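Local coordinates for DUF574 domain-containing protein (Thermobifida fusca, PDB 2QE6), which binds S-adenosylmethionine in a Rossmann-like domain and is probably a methyltransferase of unidentified substrate, at residues A[26-29]-A[35-38]; A[68-73]-A[248-253]; A[122-125]-A[129-132]; A[159-164]-A[184-189]. The protein carries 1 engineered substitution. One frame throughout, in Å; residues are numbered along the deposited sequence. Where two conformers were deposited one is given.

Contact 1: A[26-29]-A[35-38]; sequences VYDA and DNFE. Engineered in segment 26-29: Val-26 (natural residue Ala). With SAM (S-adenosylmethionine), chain F.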
# COMPACT_ATOMS: atom_id res chain seq x y z
N VAL A 26 12.22 -0.63 6.39
CA VAL A 26 13.00 -0.20 5.28
C VAL A 26 12.33 0.89 4.41
O VAL A 26 12.94 1.92 4.03
CB VAL A 26 13.39 -1.39 4.44
CG1 VAL A 26 14.13 -0.90 3.21
CG2 VAL A 26 14.32 -2.36 5.28
N TYR A 27 11.05 0.72 4.15
CA TYR A 27 10.25 1.71 3.41
C TYR A 27 10.20 2.99 4.22
O TYR A 27 10.38 4.06 3.70
CB TYR A 27 8.87 1.14 3.18
CG TYR A 27 7.96 1.96 2.35
CD1 TYR A 27 8.07 1.98 0.98
CD2 TYR A 27 6.95 2.68 2.94
CE1 TYR A 27 7.17 2.76 0.19
CE2 TYR A 27 6.05 3.44 2.16
CZ TYR A 27 6.18 3.47 0.78
OH TYR A 27 5.30 4.20 0.00
N ASP A 28 10.04 2.87 5.53
CA ASP A 28 10.08 4.04 6.41
C ASP A 28 11.43 4.80 6.28
O ASP A 28 11.49 6.01 6.17
CB ASP A 28 9.91 3.59 7.84
CG ASP A 28 9.74 4.75 8.76
OD1 ASP A 28 8.72 5.43 8.57
OD2 ASP A 28 10.65 5.00 9.59
N ALA A 29 12.52 4.05 6.32
CA ALA A 29 13.86 4.58 6.12
C ALA A 29 13.95 5.29 4.74
O ALA A 29 14.46 6.39 4.65
CB ALA A 29 14.90 3.43 6.24
N ASP A 35 11.17 5.28 12.37
CA ASP A 35 10.73 3.96 12.81
C ASP A 35 11.52 2.91 12.07
O ASP A 35 10.99 2.24 11.21
CB ASP A 35 9.23 3.76 12.55
CG ASP A 35 8.36 4.60 13.48
OD1 ASP A 35 8.92 5.50 14.12
OD2 ASP A 35 7.13 4.37 13.52
N ASN A 36 12.78 2.73 12.46
CA ASN A 36 13.64 1.79 11.75
C ASN A 36 14.88 1.54 12.61
O ASN A 36 15.17 2.31 13.52
CB ASN A 36 13.99 2.31 10.33
CG ASN A 36 14.42 3.78 10.32
OD1 ASN A 36 15.49 4.11 10.78
ND2 ASN A 36 13.59 4.66 9.75
N PHE A 37 15.59 0.46 12.35
CA PHE A 37 16.84 0.21 13.04
C PHE A 37 18.00 0.20 12.02
O PHE A 37 17.80 0.34 10.78
CB PHE A 37 16.79 -1.11 13.82
CG PHE A 37 15.77 -1.15 14.93
CD1 PHE A 37 15.94 -0.40 16.08
CD2 PHE A 37 14.63 -1.95 14.81
CE1 PHE A 37 15.00 -0.44 17.10
CE2 PHE A 37 13.69 -2.01 15.82
CZ PHE A 37 13.88 -1.23 16.98
N GLU A 38 19.20 -0.02 12.52
CA GLU A 38 20.35 0.09 11.67
C GLU A 38 20.28 -0.88 10.49
O GLU A 38 20.60 -0.50 9.36
CB GLU A 38 21.65 -0.05 12.44
CG GLU A 38 22.77 0.62 11.71
CD GLU A 38 24.11 0.36 12.33
OE1 GLU A 38 24.19 -0.02 13.51
OE2 GLU A 38 25.09 0.54 11.61
N SAM F . 1.02 0.58 1.92
CA SAM F . 2.13 1.53 2.31
C SAM F . 2.44 2.44 1.14
O SAM F . 2.92 3.55 1.33
OXT SAM F . 2.25 2.05 -0.02
CB SAM F . 3.46 0.89 2.73
CG SAM F . 4.19 0.08 1.65
SD SAM F . 5.66 -0.85 2.21
CE SAM F . 5.58 -0.33 3.94
C5' SAM F . 4.82 -2.44 2.38
C4' SAM F . 4.05 -2.80 3.65
O4' SAM F . 3.31 -4.00 3.43
C3' SAM F . 4.95 -3.09 4.87
O3' SAM F . 4.54 -2.33 6.00
C2' SAM F . 4.85 -4.58 5.14
O2' SAM F . 5.10 -4.97 6.49
C1' SAM F . 3.45 -4.84 4.59
N9 SAM F . 3.30 -6.25 4.23
C8 SAM F . 3.98 -6.99 3.26
N7 SAM F . 3.49 -8.26 3.27
C5 SAM F . 2.51 -8.32 4.22
C6 SAM F . 1.67 -9.37 4.63
N6 SAM F . 1.81 -10.60 4.05
N1 SAM F . 0.75 -9.11 5.63
C2 SAM F . 0.64 -7.83 6.22
N3 SAM F . 1.47 -6.80 5.82
C4 SAM F . 2.38 -7.06 4.83
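Beside the S-adenosylmethionine pocket, Asp-28 of helix 23-30 reaches Asp-35 and Asn-36 in the loop that leads to helix 38-48. With its CG anti to the backbone N (chi1 -172°), Asp-28 carries its carboxylate off the helix toward that loop, and OD2 does the work. The backbone N of Asp-35 gives it a weak hydrogen bond, 2.8 Å from N to OD2, and the amide of Asn-36 gives a second, 3.0 Å from ND2 to OD2. The amide donor meets OD2 on the anti side, a little out of the carboxylate plane, and the amide and carboxylate planes stand 44° apart. An asparagine suits this place because its amide both gives and accepts: ND2 donates to Asp-28 OD2 and to Gly-33 O, while OD1 accepts from Arg-41, which fixes the flip of the group. Ala-29, small enough for close approach, lets ND2 lie 3.6 Å from its CA. The carboxylate of Asp-35 looks elsewhere, with OD1 bound to Trp-11.

On the same helix, Tyr-27 faces the cofactor. The sulfonium SD sits 3.6 Å above one face of its ring, offset toward the rim, and Tyr-27 OH makes a weak hydrogen bond to the carboxylate O of the ligand, 2.8 Å away.

Two donors thus hold one buried carboxylate oxygen, one of them weakly, although a second acceptor, Asp-35 O, lies only 3.2 Å from Asp-28 OD2; together they tie the turn after the helix to the helix that carries a cofactor-binding tyrosine.

Contact 2: A[68-73]-A[248-253]; sequences GVRFLA and RPDEPV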
# COMPACT_ATOMS: atom_id res chain seq x y z
N GLY A 68 -5.16 9.04 -4.63
CA GLY A 68 -6.15 7.98 -4.78
C GLY A 68 -7.15 7.96 -3.64
O GLY A 68 -8.33 7.81 -3.84
N VAL A 69 -6.68 8.13 -2.41
CA VAL A 69 -7.58 8.15 -1.28
C VAL A 69 -8.49 9.37 -1.37
O VAL A 69 -9.66 9.28 -1.06
CB VAL A 69 -6.83 8.06 0.05
CG1 VAL A 69 -7.74 8.28 1.19
CG2 VAL A 69 -6.13 6.70 0.15
N ARG A 70 -7.95 10.51 -1.80
CA ARG A 70 -8.74 11.72 -1.99
C ARG A 70 -9.82 11.50 -3.05
O ARG A 70 -10.95 11.94 -2.89
CB ARG A 70 -7.85 12.91 -2.38
CG ARG A 70 -8.61 14.23 -2.49
CD ARG A 70 -7.70 15.39 -2.88
NE ARG A 70 -7.09 15.18 -4.20
CZ ARG A 70 -5.79 15.26 -4.47
NH1 ARG A 70 -4.91 15.56 -3.52
NH2 ARG A 70 -5.38 15.04 -5.71
N PHE A 71 -9.48 10.80 -4.15
CA PHE A 71 -10.48 10.45 -5.17
C PHE A 71 -11.59 9.58 -4.56
O PHE A 71 -12.78 9.84 -4.73
CB PHE A 71 -9.82 9.73 -6.36
CG PHE A 71 -10.78 8.95 -7.21
CD1 PHE A 71 -11.58 9.58 -8.14
CD2 PHE A 71 -10.84 7.56 -7.12
CE1 PHE A 71 -12.48 8.84 -8.93
CE2 PHE A 71 -11.75 6.83 -7.88
CZ PHE A 71 -12.56 7.47 -8.79
N LEU A 72 -11.18 8.56 -3.83
CA LEU A 72 -12.12 7.58 -3.27
C LEU A 72 -13.05 8.18 -2.25
O LEU A 72 -14.26 7.93 -2.29
CB LEU A 72 -11.34 6.43 -2.66
CG LEU A 72 -10.68 5.47 -3.63
CD1 LEU A 72 -9.70 4.57 -2.89
CD2 LEU A 72 -11.71 4.66 -4.46
N ALA A 73 -12.49 8.97 -1.32
CA ALA A 73 -13.26 9.47 -0.16
C ALA A 73 -14.13 10.69 -0.52
O ALA A 73 -15.14 10.97 0.15
CB ALA A 73 -12.31 9.78 1.00
N ARG A 248 -3.73 10.35 -12.31
CA ARG A 248 -4.41 11.59 -11.97
C ARG A 248 -3.53 12.57 -11.25
O ARG A 248 -3.78 12.91 -10.09
CB ARG A 248 -5.66 11.30 -11.12
CG ARG A 248 -6.63 10.34 -11.81
CD ARG A 248 -8.03 10.43 -11.25
NE ARG A 248 -8.90 9.48 -11.93
CZ ARG A 248 -10.22 9.59 -12.00
NH1 ARG A 248 -10.84 10.59 -11.39
NH2 ARG A 248 -10.91 8.68 -12.66
N PRO A 249 -2.51 13.09 -11.93
CA PRO A 249 -1.57 14.00 -11.30
C PRO A 249 -2.22 15.33 -10.94
O PRO A 249 -3.15 15.75 -11.62
CB PRO A 249 -0.48 14.20 -12.37
CG PRO A 249 -1.01 13.71 -13.60
CD PRO A 249 -2.23 12.88 -13.35
N ASP A 250 -1.77 15.97 -9.88
CA ASP A 250 -2.30 17.29 -9.53
C ASP A 250 -1.19 18.34 -9.59
O ASP A 250 -1.13 19.28 -8.80
CB ASP A 250 -3.11 17.27 -8.20
CG ASP A 250 -2.34 16.70 -7.02
OD1 ASP A 250 -1.10 16.70 -7.01
OD2 ASP A 250 -3.01 16.27 -6.06
N GLU A 251 -0.36 18.20 -10.61
CA GLU A 251 0.98 18.79 -10.66
C GLU A 251 1.48 18.34 -12.04
O GLU A 251 1.17 17.23 -12.47
CB GLU A 251 1.80 18.24 -9.48
CG GLU A 251 3.33 18.19 -9.54
CD GLU A 251 3.92 17.42 -8.33
OE1 GLU A 251 3.56 17.76 -7.17
OE2 GLU A 251 4.73 16.47 -8.52
N PRO A 252 2.21 19.20 -12.76
CA PRO A 252 2.41 18.85 -14.18
C PRO A 252 3.37 17.66 -14.33
O PRO A 252 4.33 17.52 -13.55
CB PRO A 252 3.01 20.15 -14.79
CG PRO A 252 2.92 21.20 -13.70
CD PRO A 252 2.90 20.45 -12.40
N VAL A 253 3.10 16.81 -15.32
CA VAL A 253 3.89 15.59 -15.52
C VAL A 253 3.76 15.11 -16.97
O VAL A 253 2.67 15.04 -17.54
CB VAL A 253 3.48 14.44 -14.56
CG1 VAL A 253 2.08 14.08 -14.82
CG2 VAL A 253 4.41 13.22 -14.72
O HOH W 1 -5.76 13.77 -8.69
O HOH W 2 -1.96 15.29 -3.44
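Arg-70 and Phe-71, adjacent on helix 54-75, each meet one residue of the loop 248-253, and the two meetings differ in kind. The close-packed one is between Phe-71 and Arg-248. The arginine is extended from CG to NE, and Phe-71 CE1 lies over one face of its guanidinium, 3.4 Å from NH1. This is an off-centre cation-pi contact, Arg-248 CZ lying 4.5 Å from the centroid of the Phe-71 ring, and the two planes are 54° apart. Arg-248 NE is hydrogen-bonded to Glu-238 O, which helps to hold the guanidinium in place.

The other side is solvated. Arg-70 bends at chi3 (62°) to send its guanidinium to Asp-250, forming a salt bridge of 2.7 Å between Arg-70 NH2 and Asp-250 OD2 and a weak bond from NH1 to the same oxygen. One water bridges Arg-70 NH1 and Asp-250 OD2, at 3.0 Å from each; a second accepts weakly from Arg-70 NH2 and donates to Arg-248 O. Asp-250 is exposed, and long or charged side chains suit such a surface.

The contact thus ties a helix packed on the central sheet to the connection from edge strand 235-243 to strand 265-271, which runs antiparallel to its neighbours, as in the sheet of class I methyltransferases.

Contact 3: A[122-125]-A[129-132]; sequences ALLA and NTAV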
# COMPACT_ATOMS: atom_id res chain seq x y z
N ALA A 122 -1.14 4.07 19.91
CA ALA A 122 -0.93 5.42 20.45
C ALA A 122 -1.72 6.47 19.66
O ALA A 122 -2.70 7.04 20.17
CB ALA A 122 0.59 5.76 20.40
N LEU A 123 -1.33 6.68 18.40
CA LEU A 123 -1.94 7.71 17.54
C LEU A 123 -3.49 7.57 17.34
O LEU A 123 -4.16 8.58 17.12
CB LEU A 123 -1.20 7.81 16.17
CG LEU A 123 0.34 8.03 16.05
CD1 LEU A 123 0.91 7.49 14.74
CD2 LEU A 123 0.75 9.50 16.18
N LEU A 124 -4.06 6.35 17.44
CA LEU A 124 -5.46 6.09 17.01
C LEU A 124 -6.48 5.64 18.07
O LEU A 124 -7.62 5.31 17.71
CB LEU A 124 -5.50 5.04 15.91
CG LEU A 124 -4.71 5.31 14.66
CD1 LEU A 124 -4.82 4.09 13.84
CD2 LEU A 124 -5.20 6.53 13.89
N ALA A 125 -6.09 5.59 19.34
CA ALA A 125 -7.07 5.32 20.42
C ALA A 125 -8.04 6.51 20.59
O ALA A 125 -9.19 6.33 21.01
CB ALA A 125 -6.36 4.99 21.73
N ASN A 129 -13.08 6.34 14.52
CA ASN A 129 -13.27 5.87 13.12
C ASN A 129 -12.06 5.30 12.48
O ASN A 129 -12.05 5.07 11.26
CB ASN A 129 -13.81 6.98 12.24
CG ASN A 129 -15.18 7.47 12.71
OD1 ASN A 129 -15.61 8.55 12.35
ND2 ASN A 129 -15.85 6.68 13.54
N THR A 130 -11.02 5.07 13.27
CA THR A 130 -9.78 4.54 12.70
C THR A 130 -9.24 3.48 13.65
O THR A 130 -9.23 3.66 14.86
CB THR A 130 -8.76 5.69 12.48
OG1 THR A 130 -9.39 6.77 11.77
CG2 THR A 130 -7.58 5.22 11.68
N ALA A 131 -8.84 2.34 13.11
CA ALA A 131 -8.36 1.22 13.91
C ALA A 131 -7.15 0.63 13.20
O ALA A 131 -6.98 0.86 12.01
CB ALA A 131 -9.46 0.17 14.07
N VAL A 132 -6.30 -0.07 13.95
CA VAL A 132 -5.10 -0.71 13.43
C VAL A 132 -4.93 -2.09 14.05
O VAL A 132 -5.22 -2.28 15.20
CB VAL A 132 -3.82 0.16 13.66
CG1 VAL A 132 -3.55 0.39 15.13
CG2 VAL A 132 -2.59 -0.45 12.95
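Leu-124, of helix 114-124, sets both its methyls on Thr-130 CG2 and reaches Val-132 with CD1 alone; threonine and valine are alternate residues of strand 130-134, pointing to the same side. Its CG lies anti to the carbonyl carbon (chi1 -57°), which points it at the strand, and chi2 (175°) sets the fork. CD2 rests 3.5 Å from Thr-130 CG2, and CD1 leans on the same methyl at 3.7 Å, the two chains meeting at a slant. Toward Val-132 the leucine turns at about a right angle. Helix and strand are the last two elements of a beta-alpha-beta unit that begins with strand 106-111, part of the Rossmann-like sheet, in which 130-134 is an outermost strand. Tyr-109 of strand 106-111 touches all three of these side chains. Threonine suits its site by splitting its duties: CG2, anti to the backbone N, faces the leucine, whereas OG1 bonds to Asp-127 in the turn joining helix and strand. Cut back to alanine, Leu-124 would probably no longer reach Thr-130 CG2 or Val-132, leaving them to Tyr-109 and opening a gap toward the helix. Branched valine, a good strand former, offers CB and CG1, each 4.1 Å from Leu-124 CD1.

Contact 4: A[159-164]-A[184-189]; sequences AAIMLV and DALAPG. With SAM (S-adenosylmethionine), chain F.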
# COMPACT_ATOMS: atom_id res chain seq x y z
N ALA A 159 -17.11 -0.16 -0.17
CA ALA A 159 -15.86 0.10 0.53
C ALA A 159 -14.72 0.15 -0.46
O ALA A 159 -14.89 -0.22 -1.61
CB ALA A 159 -15.61 -0.99 1.56
N ALA A 160 -13.55 0.57 0.02
CA ALA A 160 -12.31 0.52 -0.74
C ALA A 160 -11.34 -0.41 -0.02
O ALA A 160 -11.05 -0.21 1.15
CB ALA A 160 -11.70 1.90 -0.87
N ILE A 161 -10.83 -1.42 -0.72
CA ILE A 161 -9.69 -2.21 -0.21
C ILE A 161 -8.40 -1.80 -0.93
O ILE A 161 -8.40 -1.60 -2.15
CB ILE A 161 -9.92 -3.72 -0.38
CG1 ILE A 161 -11.10 -4.19 0.48
CG2 ILE A 161 -8.67 -4.48 -0.01
CD1 ILE A 161 -11.46 -5.67 0.33
N MSE A 162 -7.34 -1.59 -0.17
CA MSE A 162 -6.09 -1.04 -0.71
C MSE A 162 -4.99 -2.04 -0.51
O MSE A 162 -4.87 -2.63 0.56
CB MSE A 162 -5.72 0.24 0.03
CG MSE A 162 -6.74 1.35 -0.12
SE MSE A 162 -6.46 2.79 1.15
CE MSE A 162 -4.61 3.36 0.83
N LEU A 163 -4.26 -2.33 -1.58
CA LEU A 163 -3.01 -3.06 -1.51
C LEU A 163 -1.93 -2.16 -2.14
O LEU A 163 -1.22 -2.55 -3.06
CB LEU A 163 -3.12 -4.41 -2.22
CG LEU A 163 -3.97 -5.45 -1.47
CD1 LEU A 163 -5.25 -5.68 -2.15
CD2 LEU A 163 -3.21 -6.77 -1.35
N VAL A 164 -1.87 -0.94 -1.64
CA VAL A 164 -0.95 0.07 -2.11
C VAL A 164 0.45 -0.31 -1.56
O VAL A 164 0.60 -0.61 -0.38
CB VAL A 164 -1.44 1.51 -1.66
CG1 VAL A 164 -0.40 2.60 -2.01
CG2 VAL A 164 -2.78 1.84 -2.35
N ASP A 184 -13.89 -10.41 -3.87
CA ASP A 184 -15.13 -11.15 -3.67
C ASP A 184 -15.88 -10.65 -2.44
O ASP A 184 -17.09 -10.67 -2.46
CB ASP A 184 -14.89 -12.66 -3.54
CG ASP A 184 -14.51 -13.31 -4.86
OD1 ASP A 184 -14.65 -12.67 -5.92
OD2 ASP A 184 -14.05 -14.48 -4.82
N ALA A 185 -15.18 -10.19 -1.40
CA ALA A 185 -15.83 -9.61 -0.20
C ALA A 185 -16.63 -8.34 -0.43
O ALA A 185 -17.53 -8.02 0.33
CB ALA A 185 -14.81 -9.36 0.93
N LEU A 186 -16.28 -7.60 -1.46
CA LEU A 186 -16.82 -6.27 -1.69
C LEU A 186 -18.21 -6.25 -2.34
O LEU A 186 -18.53 -7.07 -3.20
CB LEU A 186 -15.84 -5.46 -2.54
CG LEU A 186 -14.50 -5.16 -1.86
CD1 LEU A 186 -13.47 -4.67 -2.93
CD2 LEU A 186 -14.70 -4.17 -0.66
N ALA A 187 -19.01 -5.28 -1.91
CA ALA A 187 -20.27 -4.96 -2.54
C ALA A 187 -20.06 -4.23 -3.85
O ALA A 187 -19.04 -3.54 -4.03
CB ALA A 187 -21.11 -4.09 -1.60
N PRO A 188 -21.03 -4.35 -4.78
CA PRO A 188 -20.97 -3.53 -5.97
C PRO A 188 -20.83 -2.07 -5.61
O PRO A 188 -21.42 -1.62 -4.63
CB PRO A 188 -22.31 -3.79 -6.63
CG PRO A 188 -22.64 -5.20 -6.23
CD PRO A 188 -22.22 -5.22 -4.80
N GLY A 189 -19.99 -1.35 -6.34
CA GLY A 189 -19.78 0.07 -6.07
C GLY A 189 -18.56 0.30 -5.23
O GLY A 189 -18.21 1.43 -4.94
N SAM F . 1.02 0.58 1.92
CA SAM F . 2.13 1.53 2.31
C SAM F . 2.44 2.44 1.14
O SAM F . 2.92 3.55 1.33
OXT SAM F . 2.25 2.05 -0.02
CB SAM F . 3.46 0.89 2.73
CG SAM F . 4.19 0.08 1.65
SD SAM F . 5.66 -0.85 2.21
CE SAM F . 5.58 -0.33 3.94
C5' SAM F . 4.82 -2.44 2.38
C4' SAM F . 4.05 -2.80 3.65
O4' SAM F . 3.31 -4.00 3.43
C3' SAM F . 4.95 -3.09 4.87
O3' SAM F . 4.54 -2.33 6.00
C2' SAM F . 4.85 -4.58 5.14
O2' SAM F . 5.10 -4.97 6.49
C1' SAM F . 3.45 -4.84 4.59
N9 SAM F . 3.30 -6.25 4.23
C8 SAM F . 3.98 -6.99 3.26
N7 SAM F . 3.49 -8.26 3.27
C5 SAM F . 2.51 -8.32 4.22
C6 SAM F . 1.67 -9.37 4.63
N6 SAM F . 1.81 -10.60 4.05
N1 SAM F . 0.75 -9.11 5.63
C2 SAM F . 0.64 -7.83 6.22
N3 SAM F . 1.47 -6.80 5.82
C4 SAM F . 2.38 -7.06 4.83
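A single side chain, Leu-186, makes every close contact here: it meets Ile-161 and Ala-159 with apolar carbons alone, and no hydrogen bond joins the two segments. CD2 of the leucine lies 3.7 Å from Ile-161 CD1 and 4.0 Å from Ala-159 CB. The isoleucine extends CG1 and CD1 to it, CG1 being anti to the carbonyl carbon (chi1 -65°), so that its CG2 branch is left aside. Ala-159 and Ile-161 both offer carbon to the leucine, the small alanine in the looser approach and the longer isoleucine in the closer one. The segments belong to a beta-alpha-beta unit of the Rossmann-like fold, strand 160-163, helix 175-185 and strand 191-197, with Leu-186 just beyond the helix. Phe-155 and Phe-234 also touch this leucine. Putting a serine at Leu-186 would probably lose the packing on Ile-161 and Ala-159 and set a hydroxyl among apolar side chains. At the other end of 159-164, just past the strand, Val-164 O accepts a 2.6 Å hydrogen bond from the amino N of S-adenosylmethionine, and Val-164 CG1 lies 3.4 Å from the ligand OXT.

Overall arrangement
Contacts 1 and 4 flank the cofactor: their centres are 29 Å apart on opposite sides of the chain's centre, yet both touch S-adenosylmethionine, contact 1 through Tyr-27 and contact 4 through Val-164. Asn-61, on the helix that carries contact 2, bonds to that tyrosine and touches that valine. Contacts 2 and 4 meet directly, with Val-69 CG2 3.7 Å from selenomethionine Met-162 CE and Leu-72 CD1 3.9 Å from Ala-160 CB, so helix 54-75 covers the strand of contact 4. Contact 3 reaches the same sheet at its edge; its centre is 21 Å from that of contact 4, and the Val-132 side chain stays about 10 Å from the cofactor.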